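Local structure of L protein (CAS virus, 5MV0) at residues 67-72 against 77-82; 73-78 against 134-139; 106-111 against 187-192; 157-162 against 192-197. The protein probably cleaves capped host mRNAs with its N-terminal endonuclease domain, so that the viral polymerase can use the stolen caps to prime transcription. One frame throughout, in Å; residues are numbered along the deposited sequence. Where two conformers were deposited one is given.

Contact 1: 67-72 against 77-82; sequences SLNMVI and PIHPTF. With PO4 (phosphate ion), chain F.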
# COMPACT_ATOMS: atom_id res chain seq x y z
N SER B 67 -26.19 0.41 3.35
CA SER B 67 -27.23 -0.24 2.58
C SER B 67 -27.89 0.76 1.63
O SER B 67 -27.69 1.97 1.71
CB SER B 67 -28.28 -0.83 3.52
OG SER B 67 -28.90 0.20 4.24
N LEU B 68 -28.73 0.23 0.74
CA LEU B 68 -29.55 1.09 -0.10
C LEU B 68 -30.40 2.03 0.74
O LEU B 68 -30.49 3.23 0.45
CB LEU B 68 -30.43 0.23 -1.00
CG LEU B 68 -31.44 0.99 -1.85
CD1 LEU B 68 -30.70 1.86 -2.82
CD2 LEU B 68 -32.32 -0.02 -2.57
N ASN B 69 -31.03 1.51 1.80
CA ASN B 69 -31.86 2.36 2.66
C ASN B 69 -31.06 3.53 3.21
O ASN B 69 -31.57 4.66 3.28
CB ASN B 69 -32.45 1.52 3.79
CG ASN B 69 -33.72 0.79 3.37
OD1 ASN B 69 -34.55 1.33 2.65
ND2 ASN B 69 -33.87 -0.45 3.82
N MET B 70 -29.79 3.30 3.57
CA MET B 70 -28.95 4.38 4.10
C MET B 70 -28.54 5.35 3.00
O MET B 70 -28.39 6.55 3.26
CB MET B 70 -27.71 3.81 4.77
CG MET B 70 -28.00 2.94 5.96
SD MET B 70 -26.51 2.09 6.53
CE MET B 70 -27.23 0.74 7.43
N VAL B 71 -28.32 4.85 1.79
CA VAL B 71 -28.04 5.75 0.68
C VAL B 71 -29.22 6.69 0.46
O VAL B 71 -29.06 7.90 0.33
CB VAL B 71 -27.72 4.95 -0.59
CG1 VAL B 71 -27.61 5.88 -1.81
CG2 VAL B 71 -26.42 4.17 -0.39
N ILE B 72 -30.43 6.13 0.44
CA ILE B 72 -31.60 6.96 0.19
C ILE B 72 -31.85 7.90 1.36
O ILE B 72 -32.30 9.04 1.16
CB ILE B 72 -32.81 6.05 -0.12
CG1 ILE B 72 -32.54 5.33 -1.44
CG2 ILE B 72 -34.09 6.87 -0.23
CD1 ILE B 72 -33.43 4.12 -1.68
N PRO B 77 -34.75 12.04 3.39
CA PRO B 77 -34.89 11.54 4.77
C PRO B 77 -36.11 10.67 5.02
O PRO B 77 -36.04 9.75 5.84
CB PRO B 77 -34.95 12.84 5.59
CG PRO B 77 -34.15 13.82 4.79
CD PRO B 77 -34.41 13.47 3.34
N ILE B 78 -37.23 10.92 4.34
CA ILE B 78 -38.46 10.17 4.57
C ILE B 78 -38.69 9.25 3.38
O ILE B 78 -38.87 9.71 2.25
CB ILE B 78 -39.68 11.09 4.76
CG1 ILE B 78 -39.51 11.96 6.01
CG2 ILE B 78 -40.94 10.26 4.85
CD1 ILE B 78 -38.93 13.34 5.72
N HIS B 79 -38.73 7.94 3.65
CA HIS B 79 -38.98 6.99 2.58
C HIS B 79 -39.38 5.64 3.17
O HIS B 79 -39.03 5.35 4.32
CB HIS B 79 -37.75 6.86 1.67
CG HIS B 79 -36.58 6.18 2.32
ND1 HIS B 79 -36.48 4.81 2.41
CD2 HIS B 79 -35.46 6.69 2.89
CE1 HIS B 79 -35.35 4.50 3.03
NE2 HIS B 79 -34.71 5.62 3.32
N PRO B 80 -40.12 4.81 2.44
CA PRO B 80 -40.45 3.48 2.96
C PRO B 80 -39.21 2.60 3.04
O PRO B 80 -38.19 2.85 2.38
CB PRO B 80 -41.44 2.94 1.93
CG PRO B 80 -41.00 3.58 0.66
CD PRO B 80 -40.59 4.98 1.06
N THR B 81 -39.30 1.57 3.87
CA THR B 81 -38.22 0.61 4.03
C THR B 81 -38.11 -0.23 2.76
O THR B 81 -39.08 -0.90 2.37
CB THR B 81 -38.48 -0.28 5.25
OG1 THR B 81 -38.46 0.52 6.44
CG2 THR B 81 -37.43 -1.40 5.37
N PHE B 82 -36.96 -0.18 2.11
CA PHE B 82 -36.73 -1.02 0.94
C PHE B 82 -36.07 -2.33 1.36
O PHE B 82 -35.67 -2.53 2.51
CB PHE B 82 -35.86 -0.30 -0.09
CG PHE B 82 -36.50 0.92 -0.67
CD1 PHE B 82 -37.55 0.79 -1.57
CD2 PHE B 82 -36.07 2.18 -0.32
CE1 PHE B 82 -38.16 1.92 -2.11
CE2 PHE B 82 -36.68 3.31 -0.85
CZ PHE B 82 -37.72 3.17 -1.75
P PO4 F . -31.20 -1.91 5.95
O1 PO4 F . -31.51 -3.13 6.79
O2 PO4 F . -31.14 -2.31 4.50
O3 PO4 F . -29.94 -1.23 6.39
O4 PO4 F . -32.32 -0.92 6.14
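Asn69 and Phe82 are tied by two hydrogen bonds between the side-chain amide of Asn69 and the backbone of Phe82. Phe82 N donates to Asn69 OD1 over 2.9 Å, nearly straight, in the carbonyl plane and onto a lone pair. Asn69 ND2 answers with a bond to Phe82 O at 3.0 Å, reaching it from above the plane of that carbonyl. The pair of bonds sets which way the amide is turned, and ND2 also donates to O4 of a phosphate ion at 2.8 Å. With CG beside the backbone N (chi1 -83°), Asn69 swings its amide from the helix to the loop. The phosphate, probably from the crystallisation liquor, takes a second bond through O3 from Ser67 OG at 2.8 Å, and Ser119 of the second subunit binds it as well. Ser67 OG in turn accepts from Met70 N, in a capping box that starts the helix.

The His79 ring is gripped at both nitrogens. ND1 donates to Pro80 O at 2.6 Å, while NE2 makes a weak bond to Asn69 O at 3.3 Å and another weak one to Asp73.

Most apolar contacts come from Ile72. Its CG2 lies over one face of His79, 3.7 Å from the ring centroid, a CH-pi contact; its CD1 meets Phe82 CE2 at 3.5 Å.

Helix 127-133 packs against both segments: Val127 takes Leu68 and Phe82, Leu131 takes Ile72, and His130 meets Phe82 edge-to-face. Val71 packs on strand 89-93.

Contact 2: 73-78 against 134-139; sequences DRAIPI and EGWLFN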
# COMPACT_ATOMS: atom_id res chain seq x y z
N ASP B 73 -31.54 7.47 2.59
CA ASP B 73 -31.60 8.37 3.73
C ASP B 73 -30.75 9.61 3.51
O ASP B 73 -31.13 10.71 3.93
CB ASP B 73 -31.14 7.67 5.01
CG ASP B 73 -32.15 6.69 5.52
OD1 ASP B 73 -33.35 6.86 5.19
OD2 ASP B 73 -31.74 5.75 6.23
N ARG B 74 -29.61 9.45 2.85
CA ARG B 74 -28.72 10.58 2.58
C ARG B 74 -29.22 11.47 1.46
O ARG B 74 -28.63 12.53 1.22
CB ARG B 74 -27.31 10.07 2.25
CG ARG B 74 -26.57 9.51 3.45
CD ARG B 74 -25.40 8.61 3.05
NE ARG B 74 -24.53 8.36 4.19
CZ ARG B 74 -24.85 7.56 5.20
NH1 ARG B 74 -26.01 6.93 5.21
NH2 ARG B 74 -24.01 7.40 6.22
N ALA B 75 -30.28 11.07 0.77
CA ALA B 75 -30.89 11.85 -0.30
C ALA B 75 -32.30 12.32 0.05
O ALA B 75 -32.65 13.47 -0.22
CB ALA B 75 -30.95 11.03 -1.59
N ILE B 76 -33.10 11.45 0.63
CA ILE B 76 -34.50 11.72 0.97
C ILE B 76 -34.75 11.18 2.37
O ILE B 76 -34.96 9.97 2.54
CB ILE B 76 -35.46 11.07 -0.03
CG1 ILE B 76 -35.13 11.51 -1.45
CG2 ILE B 76 -36.91 11.41 0.32
CD1 ILE B 76 -35.75 10.63 -2.50
N PRO B 77 -34.75 12.04 3.39
CA PRO B 77 -34.89 11.54 4.77
C PRO B 77 -36.11 10.67 5.02
O PRO B 77 -36.04 9.75 5.84
CB PRO B 77 -34.95 12.84 5.59
CG PRO B 77 -34.15 13.82 4.79
CD PRO B 77 -34.41 13.47 3.34
N ILE B 78 -37.23 10.92 4.34
CA ILE B 78 -38.46 10.17 4.57
C ILE B 78 -38.69 9.25 3.38
O ILE B 78 -38.87 9.71 2.25
CB ILE B 78 -39.68 11.09 4.76
CG1 ILE B 78 -39.51 11.96 6.01
CG2 ILE B 78 -40.94 10.26 4.85
CD1 ILE B 78 -38.93 13.34 5.72
N GLU B 134 -40.61 10.62 -6.77
CA GLU B 134 -40.20 11.80 -6.03
C GLU B 134 -39.41 12.78 -6.89
O GLU B 134 -38.85 13.75 -6.35
CB GLU B 134 -39.36 11.40 -4.81
CG GLU B 134 -40.08 10.46 -3.86
CD GLU B 134 -41.39 11.03 -3.33
OE1 GLU B 134 -41.40 12.21 -2.91
OE2 GLU B 134 -42.40 10.30 -3.35
N GLY B 135 -39.33 12.56 -8.20
CA GLY B 135 -38.59 13.46 -9.06
C GLY B 135 -37.11 13.19 -9.15
O GLY B 135 -36.38 13.99 -9.75
N TRP B 136 -36.63 12.09 -8.58
CA TRP B 136 -35.23 11.71 -8.61
C TRP B 136 -34.97 10.71 -9.73
O TRP B 136 -35.86 9.97 -10.16
CB TRP B 136 -34.79 11.11 -7.27
CG TRP B 136 -34.53 12.12 -6.19
CD1 TRP B 136 -35.46 12.86 -5.52
CD2 TRP B 136 -33.26 12.47 -5.65
NE1 TRP B 136 -34.84 13.67 -4.60
CE2 TRP B 136 -33.49 13.45 -4.65
CE3 TRP B 136 -31.95 12.06 -5.90
CZ2 TRP B 136 -32.46 14.01 -3.92
CZ3 TRP B 136 -30.92 12.63 -5.17
CH2 TRP B 136 -31.18 13.60 -4.19
N LEU B 137 -33.72 10.69 -10.20
CA LEU B 137 -33.24 9.61 -11.06
C LEU B 137 -32.51 8.58 -10.20
O LEU B 137 -31.82 8.92 -9.25
CB LEU B 137 -32.31 10.16 -12.14
CG LEU B 137 -32.87 10.42 -13.54
CD1 LEU B 137 -34.24 11.08 -13.49
CD2 LEU B 137 -31.91 11.26 -14.37
N PHE B 138 -32.70 7.31 -10.55
CA PHE B 138 -32.05 6.20 -9.85
C PHE B 138 -31.46 5.31 -10.93
O PHE B 138 -32.17 4.54 -11.57
CB PHE B 138 -33.04 5.45 -8.96
CG PHE B 138 -32.40 4.35 -8.14
CD1 PHE B 138 -31.61 4.66 -7.05
CD2 PHE B 138 -32.60 3.03 -8.47
CE1 PHE B 138 -31.02 3.66 -6.29
CE2 PHE B 138 -32.03 2.02 -7.71
CZ PHE B 138 -31.23 2.34 -6.62
N ASN B 139 -30.15 5.42 -11.15
CA ASN B 139 -29.48 4.71 -12.23
C ASN B 139 -28.71 3.52 -11.65
O ASN B 139 -27.76 3.70 -10.88
CB ASN B 139 -28.58 5.66 -13.01
CG ASN B 139 -29.36 6.77 -13.69
OD1 ASN B 139 -30.57 6.66 -13.91
ND2 ASN B 139 -28.67 7.85 -14.03
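Trp136 meets Ala75 and Ile76 without any polar bond between the segments; the polar anchor is the backbone N of Trp136, which donates to Leu131 O. That bond belongs to a Schellman motif ending helix 127-133, with Gly135 as its C-prime residue at positive phi (85°), a value that glycine takes easily. The turn delivers Trp136 to the start of strand 137-145 with its indole facing the loop that follows helix 68-73.

Ala75 and Ile76 share one face of the indole. Over the six-membered ring sits the Ala75 methyl, with CB 4.1 Å from the ring centroid and 3.7 Å from Trp136 CH2. Ile76 CD1 lies over the five-membered ring, 3.9 Å from its centroid and 18° off the normal. Ile76 CG1 is also near the ring, 3.8 Å from Trp136 NE1, and the isoleucine and the indole run past each other in opposite directions. In Ile76, CG1 stands beside the backbone N (chi1 -55°), and the extended second torsion carries CD1 onward to the ring. At the margin, Ile76 CD1 brushes Glu134 CB at 4.4 Å.

Ile92 of strand 89-93 adds to the same apolar patch, touching both Ala75 and Trp136, while Leu131 packs on Ile76. Two CH-pi contacts on one indole face thus join the loop to the helix-to-strand connection that leads into strand 137-145, an outermost strand of the chain's mixed sheet, consistent with the alpha/beta fold of the PD-(D/E)xK clan.

Contact 3: 106-111 against 187-192; sequences TRSMPS and LKRSLT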
# COMPACT_ATOMS: atom_id res chain seq x y z
N THR B 106 -16.92 -10.16 -11.73
CA THR B 106 -16.24 -10.84 -12.82
C THR B 106 -16.83 -12.23 -12.98
O THR B 106 -17.13 -12.90 -11.98
CB THR B 106 -14.71 -10.94 -12.59
OG1 THR B 106 -14.44 -11.74 -11.43
CG2 THR B 106 -14.11 -9.55 -12.41
N ARG B 107 -17.00 -12.64 -14.23
CA ARG B 107 -17.45 -13.98 -14.59
C ARG B 107 -16.79 -14.27 -15.93
O ARG B 107 -16.87 -13.43 -16.84
CB ARG B 107 -18.98 -14.09 -14.72
CG ARG B 107 -19.79 -13.95 -13.42
CD ARG B 107 -19.49 -15.09 -12.45
NE ARG B 107 -20.40 -15.11 -11.31
CZ ARG B 107 -20.28 -14.33 -10.24
NH1 ARG B 107 -19.28 -13.45 -10.17
NH2 ARG B 107 -21.15 -14.42 -9.24
N SER B 108 -16.15 -15.43 -16.05
CA SER B 108 -15.30 -15.66 -17.22
C SER B 108 -16.13 -15.87 -18.48
O SER B 108 -15.74 -15.44 -19.57
CB SER B 108 -14.36 -16.85 -16.99
OG SER B 108 -15.10 -18.02 -16.68
N MET B 109 -17.28 -16.53 -18.35
CA MET B 109 -18.11 -16.92 -19.50
C MET B 109 -19.25 -15.93 -19.70
O MET B 109 -19.94 -15.59 -18.72
CB MET B 109 -18.68 -18.32 -19.29
CG MET B 109 -17.66 -19.46 -19.24
SD MET B 109 -16.77 -19.75 -20.79
CE MET B 109 -15.38 -18.62 -20.71
N PRO B 110 -19.51 -15.50 -20.94
CA PRO B 110 -20.57 -14.51 -21.16
C PRO B 110 -21.94 -14.95 -20.70
O PRO B 110 -22.74 -14.10 -20.28
CB PRO B 110 -20.53 -14.28 -22.68
CG PRO B 110 -19.70 -15.40 -23.24
CD PRO B 110 -18.74 -15.78 -22.16
N SER B 111 -22.25 -16.25 -20.76
CA SER B 111 -23.57 -16.69 -20.29
C SER B 111 -23.67 -16.57 -18.77
O SER B 111 -24.75 -16.29 -18.24
CB SER B 111 -23.85 -18.12 -20.73
OG SER B 111 -22.97 -19.03 -20.10
N LEU B 187 -13.37 -19.78 -10.67
CA LEU B 187 -11.98 -19.35 -10.68
C LEU B 187 -11.13 -20.23 -11.58
O LEU B 187 -10.26 -19.73 -12.29
CB LEU B 187 -11.43 -19.32 -9.25
CG LEU B 187 -12.18 -18.33 -8.36
CD1 LEU B 187 -11.76 -18.47 -6.92
CD2 LEU B 187 -12.01 -16.88 -8.82
N LYS B 188 -11.39 -21.55 -11.59
CA LYS B 188 -10.65 -22.41 -12.51
C LYS B 188 -10.90 -22.02 -13.96
O LYS B 188 -9.96 -21.94 -14.76
CB LYS B 188 -11.04 -23.88 -12.29
CG LYS B 188 -10.26 -24.57 -11.20
CD LYS B 188 -10.01 -26.04 -11.54
CE LYS B 188 -11.31 -26.83 -11.59
NZ LYS B 188 -11.06 -28.26 -11.90
N ARG B 189 -12.16 -21.73 -14.30
CA ARG B 189 -12.48 -21.26 -15.65
C ARG B 189 -11.78 -19.94 -15.95
O ARG B 189 -11.23 -19.75 -17.04
CB ARG B 189 -13.99 -21.10 -15.82
CG ARG B 189 -14.74 -22.41 -16.02
CD ARG B 189 -16.15 -22.16 -16.55
NE ARG B 189 -16.91 -21.31 -15.65
CZ ARG B 189 -17.64 -21.75 -14.63
NH1 ARG B 189 -17.71 -23.05 -14.38
NH2 ARG B 189 -18.28 -20.89 -13.85
N SER B 190 -11.81 -19.01 -14.99
CA SER B 190 -11.12 -17.73 -15.17
C SER B 190 -9.64 -17.93 -15.43
O SER B 190 -9.03 -17.19 -16.21
CB SER B 190 -11.33 -16.85 -13.93
OG SER B 190 -12.68 -16.45 -13.83
N LEU B 191 -9.03 -18.94 -14.79
CA LEU B 191 -7.61 -19.18 -15.01
C LEU B 191 -7.33 -19.54 -16.46
O LEU B 191 -6.33 -19.08 -17.04
CB LEU B 191 -7.10 -20.28 -14.07
CG LEU B 191 -5.58 -20.45 -13.93
CD1 LEU B 191 -4.90 -19.18 -13.41
CD2 LEU B 191 -5.20 -21.65 -13.03
N THR B 192 -8.21 -20.35 -17.08
CA THR B 192 -7.96 -20.79 -18.46
C THR B 192 -8.07 -19.66 -19.48
O THR B 192 -7.72 -19.87 -20.65
CB THR B 192 -8.91 -21.92 -18.88
OG1 THR B 192 -10.25 -21.41 -18.98
CG2 THR B 192 -8.89 -23.05 -17.87
O HOH W 1 -17.98 -18.02 -16.10
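The Arg189 guanidinium has Ser108 OG at its edge, near its plane, and Met109 CG coming in obliquely. Thr106 O lies in the plane of a second flat group, the Arg107 guanidinium, and accepts from its NH1 at 2.9 Å, almost straight, although NH1 stands above the plane of that carbonyl. The outer end of Arg189 is taken by Glu186 through a salt bridge at NH2, and there is a long, weak ion pair to Asp112.

Closer in, the packing rests on small groups. Ser108 OG touches Arg189 CB at 3.4 Å, and Ser108 CB lies 3.6 Å from Ser190 OG. A chi1 of 57° sets Ser108 OG between its own N and carbonyl carbon, on the side of the Arg189 stem. With small serine side chains at the closest point, the backbones come near, the CA atoms of Ser108 and Ser190 being 5.1 Å apart.

The 106-111 segment makes the turn from strand 98-106, an inner strand of the PD-(D/E)xK-type sheet, into helix 110-122, with Met109 at the N-cap position. Helix 181-192 backs onto this turn, and Glu186 fastens it, its carboxylate accepting from Ser108 N and its carbonyl bonding Ser190 OG.

One water is gripped from both segments. It accepts from Met109 N at 2.8 Å and from Ser108 OG at 2.9 Å, and weakly from Arg189 NE at 3.5 Å. Met109, bent at its second and third torsions, crosses the Arg189 chain at an angle, its CG 4.1 Å from Arg189 CD.

Contact 4: 157-162 against 192-197; sequences LLFELL and TTYDFK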
# COMPACT_ATOMS: atom_id res chain seq x y z
N LEU B 157 -0.16 -9.07 -11.36
CA LEU B 157 -0.44 -9.30 -9.94
C LEU B 157 -1.88 -9.79 -9.73
O LEU B 157 -2.11 -10.66 -8.88
CB LEU B 157 -0.17 -8.03 -9.14
CG LEU B 157 1.29 -7.56 -9.11
CD1 LEU B 157 1.45 -6.30 -8.25
CD2 LEU B 157 2.21 -8.67 -8.61
N LEU B 158 -2.84 -9.26 -10.48
CA LEU B 158 -4.19 -9.81 -10.45
C LEU B 158 -4.18 -11.27 -10.86
O LEU B 158 -4.93 -12.09 -10.29
CB LEU B 158 -5.12 -9.05 -11.40
CG LEU B 158 -5.91 -7.83 -10.91
CD1 LEU B 158 -6.92 -8.21 -9.80
CD2 LEU B 158 -4.97 -6.76 -10.45
N PHE B 159 -3.39 -11.61 -11.88
CA PHE B 159 -3.25 -13.00 -12.29
C PHE B 159 -2.69 -13.85 -11.17
O PHE B 159 -3.18 -14.96 -10.91
CB PHE B 159 -2.34 -13.10 -13.53
CG PHE B 159 -1.90 -14.51 -13.80
CD1 PHE B 159 -2.79 -15.42 -14.37
CD2 PHE B 159 -0.64 -14.96 -13.42
CE1 PHE B 159 -2.41 -16.75 -14.59
CE2 PHE B 159 -0.26 -16.28 -13.63
CZ PHE B 159 -1.13 -17.17 -14.22
N GLU B 160 -1.63 -13.37 -10.50
CA GLU B 160 -1.00 -14.18 -9.45
C GLU B 160 -1.94 -14.41 -8.27
O GLU B 160 -1.86 -15.46 -7.62
CB GLU B 160 0.29 -13.51 -8.97
CG GLU B 160 1.38 -13.49 -10.01
CD GLU B 160 1.86 -14.89 -10.40
OE1 GLU B 160 1.82 -15.79 -9.54
OE2 GLU B 160 2.25 -15.09 -11.57
N LEU B 161 -2.81 -13.44 -7.96
CA LEU B 161 -3.81 -13.69 -6.91
C LEU B 161 -4.63 -14.92 -7.25
O LEU B 161 -4.89 -15.77 -6.39
CB LEU B 161 -4.74 -12.48 -6.76
CG LEU B 161 -4.20 -11.18 -6.19
CD1 LEU B 161 -5.36 -10.21 -6.08
CD2 LEU B 161 -3.55 -11.45 -4.81
N LEU B 162 -5.01 -15.04 -8.51
CA LEU B 162 -5.86 -16.14 -8.96
C LEU B 162 -5.08 -17.45 -9.03
O LEU B 162 -5.53 -18.48 -8.52
CB LEU B 162 -6.45 -15.78 -10.32
CG LEU B 162 -7.33 -16.82 -11.04
CD1 LEU B 162 -8.64 -17.02 -10.29
CD2 LEU B 162 -7.57 -16.39 -12.50
N THR B 192 -8.21 -20.35 -17.08
CA THR B 192 -7.96 -20.79 -18.46
C THR B 192 -8.07 -19.66 -19.48
O THR B 192 -7.72 -19.87 -20.65
CB THR B 192 -8.91 -21.92 -18.88
OG1 THR B 192 -10.25 -21.41 -18.98
CG2 THR B 192 -8.89 -23.05 -17.87
N THR B 193 -8.57 -18.49 -19.10
CA THR B 193 -8.65 -17.38 -20.05
C THR B 193 -7.35 -16.58 -20.14
O THR B 193 -7.27 -15.66 -20.97
CB THR B 193 -9.81 -16.44 -19.69
OG1 THR B 193 -9.47 -15.64 -18.55
CG2 THR B 193 -11.08 -17.25 -19.40
N TYR B 194 -6.34 -16.88 -19.33
CA TYR B 194 -5.06 -16.21 -19.46
C TYR B 194 -4.18 -16.93 -20.47
O TYR B 194 -4.36 -18.12 -20.75
CB TYR B 194 -4.36 -16.13 -18.11
CG TYR B 194 -4.97 -15.11 -17.18
CD1 TYR B 194 -4.51 -13.80 -17.15
CD2 TYR B 194 -6.03 -15.46 -16.34
CE1 TYR B 194 -5.07 -12.86 -16.31
CE2 TYR B 194 -6.60 -14.53 -15.50
CZ TYR B 194 -6.12 -13.24 -15.48
OH TYR B 194 -6.69 -12.31 -14.63
N ASP B 195 -3.20 -16.21 -21.01
CA ASP B 195 -2.33 -16.76 -22.03
C ASP B 195 -1.37 -17.80 -21.45
O ASP B 195 -1.04 -17.79 -20.25
CB ASP B 195 -1.54 -15.64 -22.72
CG ASP B 195 -0.76 -14.81 -21.74
OD1 ASP B 195 0.43 -15.11 -21.51
OD2 ASP B 195 -1.33 -13.85 -21.18
N PHE B 196 -0.91 -18.69 -22.33
CA PHE B 196 -0.02 -19.78 -21.94
C PHE B 196 1.27 -19.28 -21.32
O PHE B 196 1.82 -19.92 -20.42
CB PHE B 196 0.27 -20.64 -23.18
CG PHE B 196 1.19 -21.80 -22.92
CD1 PHE B 196 0.70 -22.99 -22.40
CD2 PHE B 196 2.54 -21.73 -23.25
CE1 PHE B 196 1.54 -24.06 -22.18
CE2 PHE B 196 3.38 -22.80 -23.05
CZ PHE B 196 2.88 -23.97 -22.51
N LYS B 197 1.79 -18.13 -21.78
CA LYS B 197 3.05 -17.64 -21.23
C LYS B 197 2.88 -17.19 -19.79
O LYS B 197 3.70 -17.52 -18.93
CB LYS B 197 3.61 -16.52 -22.10
CG LYS B 197 4.93 -15.93 -21.56
CD LYS B 197 5.59 -15.01 -22.58
CE LYS B 197 6.94 -14.50 -22.07
NZ LYS B 197 6.76 -13.36 -21.13
O HOH W 2 -7.37 -12.50 -11.77
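Phe159 on helix 155-170 and Tyr194 in the turn after helix 181-192 mark the nearest backbone approach, 8.1 Å between their CA atoms, so side chains bridge the gap. The two rings make a T-shaped pair. The edge of Phe159 meets the face of Tyr194, the centroids 4.9 Å apart and the planes at 61°, well short of perpendicular. Phe159 CD1 does the touching: it sits over the centre of the tyrosine ring and comes within 3.6 Å of Tyr194 CG. With CG anti to the backbone N (chi1 167°), the phenylalanine leans off its helix toward the turn, and the two side chains lie antiparallel, each reaching alongside the other. One helical turn on, Leu162 CD2 reaches Tyr194 CE2 at 3.7 Å, crossing the tyrosine obliquely.

The hydroxyl end is bridged by water. A single water donates to Leu158 O at 2.9 Å and is hydrogen-bonded to Tyr194 OH, also at 2.9 Å. The helix bond from Leu162 N to Leu158 O is weak, at 3.4 Å, and the water gives this carbonyl a second, shorter partner.

Around the pair, Leu191 of helix 181-192 packs on Phe159 and Leu162, while Lys147 forms a cation-pi interaction with Tyr194.

The chemistry is therefore two-sided. The tyrosine ring is buried among apolar groups, and its electron-rich face would probably suit both the C-H edge of Phe159 and the lysine charge; its one polar atom still finds a hydrogen bond through water.

How the contacts relate
From the N terminus, contact 1 closes first, folding the loop after helix 68-73 back onto that helix. Contact 2 opens within that short loop, sharing Pro77 and Ile78, and runs on past it through strands 89-93 and 98-106 and helices 110-122 and 127-133 to the start of strand 137-145; the centres of the two are 8 Å apart. Contact 3 opens within that excursion and closes on helix 181-192, so it crosses contact 2, though they lie 36 Å apart between centres. Contact 4 crosses contact 3 in turn, joining helix 155-170 to the chain just past Thr192, which both share. Contacts 1 and 2 lie on the opposite side of the chain's centre from contacts 3 and 4.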